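Inactive dihydroorotase-like domain (Chaetomium thermophilum, PDB 5NNL) is a catalytically inactive member of the dihydroorotase-like family, built on a barrel of parallel strands and surrounding helices with a smaller beta-rich part beside it. Local coordinates at residues 135-138 with 139-142; 208-211 with 212-215. All coordinates share one frame; numbering follows the deposited sequence.

Contact 1 (135-138 with 139-142); sequences TDLA and SILL
T135 O, D136 O, L137 O and A138 O each accept the backbone N-H four residues on, the regular i to i+4 pattern of an alpha helix, with L141 N to L137 O the shortest of the four at 2.9 Å. The carbonyl of T135 carries a second bond. S139 turns its hydroxyl beside its own backbone N (chi1 -61°), and from there OG donates to T135 O over 2.7 Å, while S139 N reaches the same oxygen at 3.0 Å. The two donors approach from opposite faces of the carbonyl plane, and the oxygen accepts both bonds. Two residues further on, a methyl of each leucine rests against the branch point of the other, L137 CD1 3.9 Å from L141 CG and L141 CD1 4.0 Å from L137 CG. L137 O, already bonded to L141 N, is closely flanked by I140 CG2 and L141 CG, each at 3.2 Å. A loose apolar contact joins L137 CD1 to I140 CG2 at 4.4 Å. These buried side chains face inward, L137 onto V153 and L164, L141 onto I151, and I140 onto I151, V115 and F119. The aliphatic groups thus supply only apolar packing, whereas the partly exposed S139 has its hydroxyl satisfied inside the helix by the T135 carbonyl.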
loop_
_atom_site.group_PDB
_atom_site.type_symbol
_atom_site.label_atom_id
_atom_site.label_comp_id
_atom_site.label_asym_id
_atom_site.label_seq_id
_atom_site.Cartn_x
_atom_site.Cartn_y
_atom_site.Cartn_z
ATOM N N THR A 135 -17.224 4.595 -13.128
ATOM C CA THR A 135 -17.189 4.268 -14.547
ATOM C C THR A 135 -15.767 4.038 -15.044
ATOM O O THR A 135 -15.552 3.201 -15.927
ATOM C CB THR A 135 -17.879 5.367 -15.358
ATOM O OG1 THR A 135 -17.453 6.656 -14.897
ATOM C CG2 THR A 135 -19.388 5.253 -15.204
ATOM N N ASP A 136 -14.785 4.760 -14.499
ATOM C CA ASP A 136 -13.394 4.445 -14.811
ATOM C C ASP A 136 -13.047 3.033 -14.360
ATOM O O ASP A 136 -12.368 2.292 -15.079
ATOM C CB ASP A 136 -12.450 5.446 -14.145
ATOM C CG ASP A 136 -12.603 6.854 -14.682
ATOM O OD1 ASP A 136 -13.133 7.020 -15.802
ATOM O OD2 ASP A 136 -12.174 7.795 -13.982
ATOM N N LEU A 137 -13.501 2.650 -13.162
ATOM C CA LEU A 137 -13.248 1.301 -12.660
ATOM C C LEU A 137 -13.851 0.251 -13.585
ATOM O O LEU A 137 -13.178 -0.709 -13.978
ATOM C CB LEU A 137 -13.811 1.152 -11.245
ATOM C CG LEU A 137 -13.737 -0.248 -10.626
ATOM C CD1 LEU A 137 -12.302 -0.763 -10.609
ATOM C CD2 LEU A 137 -14.321 -0.238 -9.218
ATOM N N ALA A 138 -15.127 0.412 -13.938
ATOM C CA ALA A 138 -15.756 -0.538 -14.849
ATOM C C ALA A 138 -15.032 -0.583 -16.190
ATOM O O ALA A 138 -14.980 -1.639 -16.828
ATOM C CB ALA A 138 -17.231 -0.181 -15.043
ATOM N N SER A 139 -14.449 0.538 -16.621
ATOM C CA SER A 139 -13.752 0.578 -17.906
ATOM C C SER A 139 -12.483 -0.266 -17.878
ATOM O O SER A 139 -12.203 -1.019 -18.819
ATOM C CB SER A 139 -13.410 2.018 -18.275
ATOM O OG SER A 139 -14.580 2.802 -18.400
ATOM N N ILE A 140 -11.685 -0.133 -16.819
ATOM C CA ILE A 140 -10.450 -0.902 -16.745
ATOM C C ILE A 140 -10.739 -2.365 -16.412
ATOM O O ILE A 140 -9.980 -3.255 -16.809
ATOM C CB ILE A 140 -9.486 -0.249 -15.738
ATOM C CG1 ILE A 140 -8.079 -0.835 -15.884
ATOM C CG2 ILE A 140 -9.991 -0.404 -14.308
ATOM C CD1 ILE A 140 -7.000 0.030 -15.274
ATOM N N LEU A 141 -11.841 -2.644 -15.711
ATOM C CA LEU A 141 -12.235 -4.031 -15.481
ATOM C C LEU A 141 -12.661 -4.709 -16.778
ATOM O O LEU A 141 -12.438 -5.912 -16.958
ATOM C CB LEU A 141 -13.366 -4.100 -14.452
ATOM C CG LEU A 141 -13.035 -3.754 -12.995
ATOM C CD1 LEU A 141 -14.267 -3.940 -12.119
ATOM C CD2 LEU A 141 -11.876 -4.592 -12.470
ATOM N N LEU A 142 -13.298 -3.964 -17.685
ATOM C CA LEU A 142 -13.633 -4.531 -18.987
ATOM C C LEU A 142 -12.371 -4.914 -19.751
ATOM O O LEU A 142 -12.290 -6.000 -20.337
ATOM C CB LEU A 142 -14.463 -3.535 -19.797
ATOM C CG LEU A 142 -14.831 -4.006 -21.208
ATOM C CD1 LEU A 142 -15.724 -5.240 -21.153
ATOM C CD2 LEU A 142 -15.496 -2.893 -21.994
#

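Contact 2 (208-211 with 212-215); sequences EHLP and IIDV
I212 and I213 both turn their backbone N-H back to H209 O, closing a compact turn just after helix 200-207. At I212 the N to H209 O distance is 2.7 Å, but the bond is bent (134° at the hydrogen) and the donor stands above the carbonyl plane. The side chain of I212 runs alongside H209 in the same direction, its CG1 against the CD2 edge of the imidazole rather than over a face, 4.1 Å from H209 CD2. H209 ND1 is hydrogen-bonded to A205 O, which ties the ring to the preceding helix; both side chains also touch T166 of helix 159-170. I213 N lies in the plane of the H209 carbonyl, 3.2 Å from H209 O, and makes a further, weak bond to L210 O. With CG1 beside its own backbone N (chi1 -53°), I213 brings CG1 to 3.5 Å from H209 O and CD1 to 4.2 Å from L210 CD2. D214 leads out of the turn, its OD2 in a salt bridge with K169 and hydrogen-bonded to C177 N. V215 begins strand 215-217, where it pairs with V179 of the parallel strand 175-180. The whole is a helix-to-strand connection of an alpha/beta barrel: an alpha-turn closed chiefly by the shared H209 carbonyl, then an extended entry into the next parallel strand.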
loop_
_atom_site.group_PDB
_atom_site.type_symbol
_atom_site.label_atom_id
_atom_site.label_comp_id
_atom_site.label_asym_id
_atom_site.label_seq_id
_atom_site.Cartn_x
_atom_site.Cartn_y
_atom_site.Cartn_z
ATOM N N GLU A 208 -18.490 -5.526 5.668
ATOM C CA GLU A 208 -19.334 -6.637 5.248
ATOM C C GLU A 208 -18.824 -7.335 3.997
ATOM O O GLU A 208 -19.431 -8.325 3.575
ATOM C CB GLU A 208 -20.759 -6.141 5.009
ATOM C CG GLU A 208 -21.460 -5.674 6.268
ATOM C CD GLU A 208 -22.824 -5.093 5.979
ATOM O OE1 GLU A 208 -23.185 -5.015 4.785
ATOM O OE2 GLU A 208 -23.530 -4.717 6.938
ATOM N N HIS A 209 -17.740 -6.847 3.389
ATOM C CA HIS A 209 -17.157 -7.486 2.214
ATOM C C HIS A 209 -15.717 -7.929 2.448
ATOM O O HIS A 209 -14.957 -8.090 1.488
ATOM C CB HIS A 209 -17.229 -6.551 1.006
ATOM C CG HIS A 209 -18.606 -6.412 0.437
ATOM N ND1 HIS A 209 -19.563 -5.596 0.999
ATOM C CD2 HIS A 209 -19.193 -7.001 -0.632
ATOM C CE1 HIS A 209 -20.678 -5.679 0.295
ATOM N NE2 HIS A 209 -20.480 -6.526 -0.700
ATOM N N LEU A 210 -15.323 -8.136 3.700
ATOM C CA LEU A 210 -13.966 -8.588 3.990
ATOM C C LEU A 210 -13.536 -9.809 3.180
ATOM O O LEU A 210 -12.364 -9.861 2.779
ATOM C CB LEU A 210 -13.825 -8.865 5.493
ATOM C CG LEU A 210 -13.879 -7.631 6.394
ATOM C CD1 LEU A 210 -13.892 -8.046 7.862
ATOM C CD2 LEU A 210 -12.722 -6.700 6.126
ATOM N N PRO A 211 -14.387 -10.808 2.924
ATOM C CA PRO A 211 -13.966 -11.901 2.027
ATOM C C PRO A 211 -13.575 -11.421 0.642
ATOM O O PRO A 211 -12.719 -12.037 -0.006
ATOM C CB PRO A 211 -15.205 -12.809 1.979
ATOM C CG PRO A 211 -15.931 -12.516 3.245
ATOM C CD PRO A 211 -15.710 -11.061 3.512
ATOM N N ILE A 212 -14.178 -10.327 0.175
ATOM C CA ILE A 212 -13.886 -9.797 -1.153
ATOM C C ILE A 212 -12.581 -9.017 -1.158
ATOM O O ILE A 212 -11.920 -8.913 -2.195
ATOM C CB ILE A 212 -15.058 -8.918 -1.628
ATOM C CG1 ILE A 212 -16.361 -9.726 -1.660
ATOM C CG2 ILE A 212 -14.761 -8.272 -2.988
ATOM C CD1 ILE A 212 -16.265 -11.074 -2.349
ATOM N N ILE A 213 -12.195 -8.448 -0.022
ATOM C CA ILE A 213 -10.980 -7.649 0.060
ATOM C C ILE A 213 -9.800 -8.598 0.228
ATOM O O ILE A 213 -9.726 -9.346 1.208
ATOM C CB ILE A 213 -11.066 -6.640 1.213
ATOM C CG1 ILE A 213 -12.349 -5.809 1.087
ATOM C CG2 ILE A 213 -9.845 -5.735 1.220
ATOM C CD1 ILE A 213 -12.651 -4.936 2.279
ATOM N N ASP A 214 -8.885 -8.578 -0.736
ATOM C CA ASP A 214 -7.755 -9.498 -0.748
ATOM C C ASP A 214 -6.573 -8.991 0.065
ATOM O O ASP A 214 -5.835 -9.801 0.636
ATOM C CB ASP A 214 -7.311 -9.751 -2.193
ATOM C CG ASP A 214 -8.430 -10.305 -3.056
ATOM O OD1 ASP A 214 -8.814 -11.479 -2.865
ATOM O OD2 ASP A 214 -8.953 -9.553 -3.906
ATOM N N VAL A 215 -6.395 -7.670 0.154
ATOM C CA VAL A 215 -5.179 -7.078 0.695
ATOM C C VAL A 215 -5.515 -5.849 1.529
ATOM O O VAL A 215 -6.440 -5.094 1.219
ATOM C CB VAL A 215 -4.202 -6.693 -0.441
ATOM C CG1 VAL A 215 -2.971 -5.967 0.105
ATOM C CG2 VAL A 215 -3.792 -7.920 -1.234
#

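How the contacts relate
From the N terminus, the chain passes strand 128-130 and enters helix 134-146, where contact 1 closes no loop but lies within one continuous helix of the beta-alpha-beta unit that continues to strand 151-153. It then runs through helix 159-170, strand 175-180 and helix 200-207 before contact 2 closes the turn between that helix and strand 215-217. The two contacts follow in series, neither nested nor crossing, and do not touch: their centres are 19 Å apart and their nearest atoms about 10 Å. Helix 159-170 is their common neighbour, meeting L137 and A138 from 135-142 and H209 and I212 from 208-215, so that both local arrangements pack onto the same barrel helix.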